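Local coordinates for protein plastocyanin (Adiantum capillus-veneris, PDB 1KDJ) that carries electrons from the cytochrome b6-f complex to P700 of photosystem I, using a single bound copper ion, at residues V5-E8 and V9-K13; T84-T88 and P89-A93. All coordinates share one frame; numbering follows the deposited sequence.

How the contacts relate
Contact 1 comes first along the chain, in the loop from strand 2-5 to strand 14-15 of one four-stranded sheet. Contact 2 follows much later, where strand 81-86 of the other sheet runs out into the loop before strand 96-101. Their centres lie about 13 Å apart, yet the two loops meet: Phe-12 stacks on His-90, with Phe-12 CE1 3.3 Å from His-90 NE2, and Phe-12 also packs on Ala-93. Since His-90 binds copper, the first loop lends an aromatic wall to the metal site. This stack fits the hindered protonation of an active-site histidine reported for this fern plastocyanin.

Contact 1 of 2, residues V5-E8 and V9-K13; sequences VGDE and VGNFK
The Asp-7 carboxylate and the Asn-11 amide stand steeply to each other, their planes 79° apart, and the edge of the amide meets the edge of the carboxylate at OD2. Asn-11 ND2 sends an N-H lying in its own amide plane to the syn lone pair of Asp-7 OD2, at 2.9 Å. The other oxygen is approached from outside the carboxylate plane: Asn-11 N donates to Asp-7 OD1 over 3.0 Å, on the syn side but tilted 31° from that plane. One residue thus grips both oxygens, once through its backbone and once through its side chain, while Asn-11 CB packs 3.4 Å from Asp-7 OD2. The carboxylate gets there because Asp-7 CG stands between its own backbone N and carbonyl carbon (chi1 55°), folded back over the turn. OD2 is also hydrogen-bonded to Tyr-15 OH, on strand 14-15.

Beneath the side chains runs a type I beta turn, Asp-7 to Gly-10, closed by a long bond of 3.3 Å from Gly-10 N to Asp-7 O. Gly-10 itself has a positive phi, as does Gly-6 at the loop's base. There Gly-6 N donates to Lys-13 O at 2.9 Å and draws the two arms together.

The whole loop links strand 2-5 to its antiparallel neighbour 14-15. On the other side of strand 2-5, Val-5 bonds through its backbone to Thr-30 of the parallel strand 27-31 and to Val-32 just past it, and its side chain rests on the copper ligands His-37 and Met-95.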
loop_
_atom_site.group_PDB
_atom_site.type_symbol
_atom_site.label_atom_id
_atom_site.label_comp_id
_atom_site.label_asym_id
_atom_site.label_seq_id
_atom_site.Cartn_x
_atom_site.Cartn_y
_atom_site.Cartn_z
ATOM N N VAL A 5 0.237 2.461 -8.837
ATOM C CA VAL A 5 0.414 3.569 -7.923
ATOM C C VAL A 5 0.656 4.797 -8.817
ATOM O O VAL A 5 1.705 4.843 -9.470
ATOM C CB VAL A 5 1.636 3.287 -7.029
ATOM C CG1 VAL A 5 1.779 4.436 -6.039
ATOM C CG2 VAL A 5 1.481 1.960 -6.287
ATOM N N GLY A 6 -0.284 5.718 -8.822
ATOM C CA GLY A 6 -0.160 6.928 -9.632
ATOM C C GLY A 6 -0.493 6.626 -11.088
ATOM O O GLY A 6 -0.822 5.495 -11.486
ATOM N N ASP A 7 -0.385 7.655 -11.918
ATOM C CA ASP A 7 -0.591 7.489 -13.356
ATOM C C ASP A 7 0.354 8.427 -14.128
ATOM O O ASP A 7 1.106 9.204 -13.531
ATOM C CB ASP A 7 -2.085 7.765 -13.686
ATOM C CG ASP A 7 -2.671 9.081 -13.252
ATOM O OD1 ASP A 7 -1.947 10.083 -13.185
ATOM O OD2 ASP A 7 -3.858 9.127 -12.962
ATOM N N GLU A 8 0.298 8.409 -15.458
ATOM C CA GLU A 8 1.093 9.263 -16.328
ATOM C C GLU A 8 0.751 10.734 -16.214
ATOM O O GLU A 8 1.607 11.566 -16.503
ATOM C CB GLU A 8 0.916 8.924 -17.786
ATOM C CG GLU A 8 1.235 7.522 -18.263
ATOM C CD GLU A 8 2.677 7.072 -18.223
ATOM O OE1 GLU A 8 3.441 7.522 -17.367
ATOM O OE2 GLU A 8 3.023 6.244 -19.066
ATOM N N VAL A 9 -0.457 11.085 -15.819
ATOM C CA VAL A 9 -0.907 12.448 -15.663
ATOM C C VAL A 9 -0.528 13.022 -14.296
ATOM O O VAL A 9 -0.769 14.199 -14.059
ATOM C CB VAL A 9 -2.433 12.387 -15.922
ATOM C CG1 VAL A 9 -3.182 13.662 -15.545
ATOM C CG2 VAL A 9 -2.614 12.148 -17.428
ATOM N N GLY A 10 0.041 12.302 -13.322
ATOM C CA GLY A 10 0.385 12.893 -12.017
ATOM C C GLY A 10 -0.727 13.017 -10.967
ATOM O O GLY A 10 -0.666 13.823 -10.025
ATOM N N ASN A 11 -1.807 12.239 -11.095
ATOM C CA ASN A 11 -2.861 12.217 -10.091
ATOM C C ASN A 11 -2.393 11.447 -8.859
ATOM O O ASN A 11 -1.602 10.519 -8.979
ATOM C CB ASN A 11 -4.095 11.524 -10.598
ATOM C CG ASN A 11 -4.794 12.367 -11.618
ATOM O OD1 ASN A 11 -5.202 13.492 -11.344
ATOM N ND2 ASN A 11 -5.003 11.823 -12.801
ATOM N N PHE A 12 -2.861 11.778 -7.683
ATOM C CA PHE A 12 -2.407 11.098 -6.477
ATOM C C PHE A 12 -3.456 10.015 -6.131
ATOM O O PHE A 12 -4.305 10.185 -5.239
ATOM C CB PHE A 12 -2.296 12.114 -5.360
ATOM C CG PHE A 12 -1.443 13.358 -5.647
ATOM C CD1 PHE A 12 -0.303 13.277 -6.422
ATOM C CD2 PHE A 12 -1.847 14.552 -5.066
ATOM C CE1 PHE A 12 0.461 14.415 -6.618
ATOM C CE2 PHE A 12 -1.080 15.683 -5.269
ATOM C CZ PHE A 12 0.069 15.601 -6.037
ATOM N N LYS A 13 -3.400 8.887 -6.833
ATOM C CA LYS A 13 -4.408 7.846 -6.689
ATOM C C LYS A 13 -3.775 6.492 -6.834
ATOM O O LYS A 13 -2.812 6.266 -7.566
ATOM C CB LYS A 13 -5.485 7.980 -7.784
ATOM C CG LYS A 13 -6.429 9.178 -7.854
ATOM C CD LYS A 13 -7.721 8.736 -7.206
ATOM C CE LYS A 13 -8.814 9.806 -7.084
ATOM N NZ LYS A 13 -9.802 9.376 -6.071
#

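Contact 2 of 2, residues T84-T88 and P89-A93; sequences TFYCT and PHKSA. With CU (copper (II) ion), chain B.
Lys-91 lies across one face of the Tyr-86 ring, its aliphatic chain doing the touching. Lys-91 CD passes 3.6 Å from Tyr-86 CD1, and Lys-91 CE then settles over the middle of the ring, 3.7 Å from the Tyr-86 centroid, in a CH-pi contact. The lysine starts with CG anti to its backbone N (chi1 -166°), runs extended over the ring and bends only at its last torsion. That bend lifts NZ off the ring almost along the normal, to 5.1 Å from the Tyr-86 centroid, so any cation-pi attraction is at most weak. At the far end of the ring, Tyr-86 OH is hydrogen-bonded to Glu-62.

Cys-87 and His-90 face the copper rather than each other. Cys-87 SG binds it at 2.3 Å and His-90 ND1 at 2.1 Å, while the sulfur stands obliquely to the imidazole. Pro-89 lies alongside both: its CD comes within 3.3 Å of Cys-87 SG, and its CB sits over one face of the His-90 ring. Thr-88 CB lies against Pro-89 CD. The backbone meanwhile makes a type I beta turn from Thr-88 to Lys-91, with only a weak bond from Lys-91 N to Thr-88 O. Thr-88 N is tied to the Asn-38 side chain, next to His-37 in sequence.

His-37 and Met-95 complete the set of copper ligands. A cysteine just past the end of a strand, followed by a tight turn carrying the histidine and then by the methionine, is the signature of the type 1 blue copper site in the cupredoxin fold.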
loop_
_atom_site.group_PDB
_atom_site.type_symbol
_atom_site.label_atom_id
_atom_site.label_comp_id
_atom_site.label_asym_id
_atom_site.label_seq_id
_atom_site.Cartn_x
_atom_site.Cartn_y
_atom_site.Cartn_z
ATOM N N THR A 84 -6.360 -0.117 5.889
ATOM C CA THR A 84 -6.126 1.056 5.040
ATOM C C THR A 84 -4.632 1.236 4.804
ATOM O O THR A 84 -3.799 0.920 5.667
ATOM C CB THR A 84 -6.705 2.280 5.724
ATOM O OG1 THR A 84 -8.104 2.086 5.722
ATOM C CG2 THR A 84 -6.407 3.603 5.003
ATOM N N PHE A 85 -4.248 1.658 3.596
ATOM C CA PHE A 85 -2.877 2.027 3.311
ATOM C C PHE A 85 -2.924 3.410 2.661
ATOM O O PHE A 85 -3.959 3.849 2.120
ATOM C CB PHE A 85 -2.177 1.016 2.378
ATOM C CG PHE A 85 -2.851 0.680 1.059
ATOM C CD1 PHE A 85 -2.578 1.447 -0.056
ATOM C CD2 PHE A 85 -3.748 -0.373 0.975
ATOM C CE1 PHE A 85 -3.210 1.167 -1.252
ATOM C CE2 PHE A 85 -4.372 -0.643 -0.224
ATOM C CZ PHE A 85 -4.108 0.132 -1.346
ATOM N N TYR A 86 -1.804 4.121 2.770
ATOM C CA TYR A 86 -1.730 5.486 2.266
ATOM C C TYR A 86 -0.344 5.776 1.739
ATOM O O TYR A 86 0.580 4.974 1.928
ATOM C CB TYR A 86 -2.115 6.476 3.383
ATOM C CG TYR A 86 -1.190 6.467 4.584
ATOM C CD1 TYR A 86 -0.074 7.290 4.589
ATOM C CD2 TYR A 86 -1.472 5.643 5.669
ATOM C CE1 TYR A 86 0.773 7.296 5.676
ATOM C CE2 TYR A 86 -0.618 5.656 6.762
ATOM C CZ TYR A 86 0.487 6.478 6.751
ATOM O OH TYR A 86 1.346 6.482 7.816
ATOM N N CYS A 87 -0.227 6.882 0.995
ATOM C CA CYS A 87 1.064 7.284 0.475
ATOM C C CYS A 87 1.561 8.371 1.417
ATOM O O CYS A 87 0.790 9.309 1.587
ATOM C CB CYS A 87 0.903 7.867 -0.934
ATOM S SG CYS A 87 2.436 8.630 -1.501
ATOM N N THR A 88 2.765 8.368 1.976
ATOM C CA THR A 88 3.219 9.445 2.851
ATOM C C THR A 88 3.271 10.859 2.240
ATOM O O THR A 88 2.554 11.698 2.767
ATOM C CB THR A 88 4.592 9.007 3.388
ATOM O OG1 THR A 88 4.396 7.725 4.021
ATOM C CG2 THR A 88 5.207 10.066 4.316
ATOM N N PRO A 89 3.931 11.195 1.125
ATOM C CA PRO A 89 3.903 12.543 0.561
ATOM C C PRO A 89 2.501 13.072 0.332
ATOM O O PRO A 89 2.217 14.221 0.653
ATOM C CB PRO A 89 4.641 12.467 -0.725
ATOM C CG PRO A 89 5.425 11.220 -0.751
ATOM C CD PRO A 89 4.704 10.313 0.254
ATOM N N HIS A 90 1.557 12.188 -0.121
ATOM C CA HIS A 90 0.264 12.687 -0.603
ATOM C C HIS A 90 -0.922 12.281 0.253
ATOM O O HIS A 90 -2.086 12.354 -0.163
ATOM C CB HIS A 90 0.084 12.225 -2.076
ATOM C CG HIS A 90 1.229 12.627 -3.024
ATOM N ND1 HIS A 90 2.031 11.709 -3.529
ATOM C CD2 HIS A 90 1.573 13.880 -3.458
ATOM C CE1 HIS A 90 2.911 12.331 -4.287
ATOM N NE2 HIS A 90 2.607 13.619 -4.229
ATOM N N LYS A 91 -0.610 11.981 1.523
ATOM C CA LYS A 91 -1.609 11.580 2.523
ATOM C C LYS A 91 -2.681 12.629 2.694
ATOM O O LYS A 91 -3.867 12.325 2.660
ATOM C CB LYS A 91 -0.959 11.341 3.906
ATOM C CG LYS A 91 -1.880 10.603 4.886
ATOM C CD LYS A 91 -1.169 10.365 6.221
ATOM C CE LYS A 91 -1.979 9.463 7.182
ATOM N NZ LYS A 91 -2.559 10.215 8.288
ATOM N N SER A 92 -2.321 13.894 2.844
ATOM C CA SER A 92 -3.306 14.950 2.981
ATOM C C SER A 92 -4.110 15.154 1.698
ATOM O O SER A 92 -5.164 15.784 1.717
ATOM C CB SER A 92 -2.583 16.214 3.351
ATOM O OG SER A 92 -1.452 16.340 2.476
ATOM N N ALA A 93 -3.640 14.630 0.560
ATOM C CA ALA A 93 -4.414 14.684 -0.664
ATOM C C ALA A 93 -5.274 13.422 -0.846
ATOM O O ALA A 93 -5.688 13.095 -1.955
ATOM C CB ALA A 93 -3.463 14.833 -1.840
HETATM CU CU CU B . 1.896 9.650 -3.438
#